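Local coordinates for glycoside hydrolase family protein (Novosphingobium sp. PP1Y, PDB 6Q2F) that probably releases terminal alpha-L-rhamnose from glycosides by hydrolysis, as an alpha-L-rhamnosidase of the glycoside hydrolases, and carries a bound sodium ion, at residues A1058-S1061 / D1066-T1069. Residues are numbered along the deposited sequence; the frame is centred on the assembly and turned at random.
Sequences AQVS and DVGT
The carboxylate of Asp1066 and the side-chain amide of Gln1059 stand almost perpendicular, their planes 86° apart. Gln1059 NE2 approaches OD1 of Asp1066 from above the carboxylate plane at 3.1 Å, while the backbone N of Gly1068 reaches the same oxygen from the opposite face at 2.8 Å, closing an Asx turn. At the amide's own edge, NE2 makes a second, nearly straight hydrogen bond to Ser1061 OG (3.0 Å), with both acceptors close to the amide plane; on the other side of the group, OE1 accepts from Arg1093 NH1 of the neighbouring strand 1086-1095. With its CG anti to the backbone N (chi1 177°) and a bend at chi2, the Gln1059 chain passes Thr1069, where Gln1059 CG lies 3.7 Å from Thr1069 CG2, before its amide nitrogen meets Asp1066 OD1. Shortening Gln1059 to an alanine would probably leave Asp1066 OD1 with the Gly1068 N-H alone of these two donors, and Ser1061 OG and Arg1093 NH1 without their amide partner. Backbone hydrogen bonds run from Val1060 N to Gly1068 O (3.0 Å) and from Val1067 N to Val1060 O (2.9 Å). Val1060, which is buried, brings CG1 to 3.6 Å from Val1067 CG2, and both valines also touch Leu1077. The hairpin 1057-1062/1065-1070 forms one margin of a six-stranded sheet in the galactose-binding-like domain, with 1065-1070 outermost. Besides the valine contact, a polar link joins its strands: the Asx turn positions OD1 within 1066-1069, the Gln1059 amide connects that oxygen to 1058-1061, and the two N-H donors probably stabilise its negative charge.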
loop_
_atom_site.group_PDB
_atom_site.type_symbol
_atom_site.label_atom_id
_atom_site.label_comp_id
_atom_site.label_asym_id
_atom_site.label_seq_id
_atom_site.Cartn_x
_atom_site.Cartn_y
_atom_site.Cartn_z
ATOM N N ALA A 1058 10.748 -27.354 15.722
ATOM C CA ALA A 1058 10.659 -28.681 16.231
ATOM C C ALA A 1058 9.448 -29.007 17.045
ATOM O O ALA A 1058 9.115 -28.340 17.971
ATOM C CB ALA A 1058 11.886 -28.981 17.046
ATOM N N GLN A 1059 8.812 -30.092 16.691
ATOM C CA GLN A 1059 7.655 -30.572 17.437
ATOM C C GLN A 1059 8.137 -31.674 18.378
ATOM O O GLN A 1059 8.837 -32.589 17.946
ATOM C CB GLN A 1059 6.560 -31.067 16.467
ATOM C CG GLN A 1059 5.299 -31.661 17.102
ATOM C CD GLN A 1059 5.514 -33.093 17.603
ATOM O OE1 GLN A 1059 6.020 -33.953 16.877
ATOM N NE2 GLN A 1059 5.141 -33.343 18.851
ATOM N N VAL A 1060 7.777 -31.579 19.661
ATOM C CA VAL A 1060 8.334 -32.436 20.703
ATOM C C VAL A 1060 7.234 -33.288 21.316
ATOM O O VAL A 1060 6.196 -32.765 21.739
ATOM C CB VAL A 1060 9.040 -31.613 21.790
ATOM C CG1 VAL A 1060 9.531 -32.538 22.937
ATOM C CG2 VAL A 1060 10.184 -30.839 21.166
ATOM N N SER A 1061 7.477 -34.593 21.390
ATOM C CA SER A 1061 6.611 -35.547 22.065
ATOM C C SER A 1061 7.384 -36.211 23.196
ATOM O O SER A 1061 8.483 -36.733 22.980
ATOM C CB SER A 1061 6.083 -36.606 21.089
ATOM O OG SER A 1061 5.212 -36.000 20.141
ATOM N N ASP A 1066 2.349 -34.908 22.791
ATOM C CA ASP A 1066 2.786 -33.690 22.116
ATOM C C ASP A 1066 2.801 -32.542 23.111
ATOM O O ASP A 1066 1.742 -32.094 23.567
ATOM C CB ASP A 1066 1.845 -33.383 20.959
ATOM C CG ASP A 1066 2.204 -32.100 20.224
ATOM O OD1 ASP A 1066 3.269 -31.522 20.484
ATOM O OD2 ASP A 1066 1.422 -31.687 19.353
ATOM N N VAL A 1067 3.987 -32.029 23.428
ATOM C CA VAL A 1067 4.103 -30.932 24.378
ATOM C C VAL A 1067 4.198 -29.579 23.681
ATOM O O VAL A 1067 4.449 -28.565 24.334
ATOM C CB VAL A 1067 5.287 -31.154 25.327
ATOM C CG1 VAL A 1067 5.066 -32.434 26.085
ATOM C CG2 VAL A 1067 6.580 -31.264 24.537
ATOM N N GLY A 1068 3.989 -29.539 22.375
ATOM C CA GLY A 1068 4.060 -28.312 21.612
ATOM C C GLY A 1068 5.142 -28.400 20.558
ATOM O O GLY A 1068 5.823 -29.419 20.408
ATOM N N THR A 1069 5.269 -27.320 19.791
ATOM C CA THR A 1069 6.380 -27.221 18.858
ATOM C C THR A 1069 7.033 -25.853 18.974
ATOM O O THR A 1069 6.352 -24.828 19.052
ATOM C CB THR A 1069 5.950 -27.560 17.408
ATOM O OG1 THR A 1069 6.161 -26.468 16.517
ATOM C CG2 THR A 1069 4.542 -28.093 17.370
#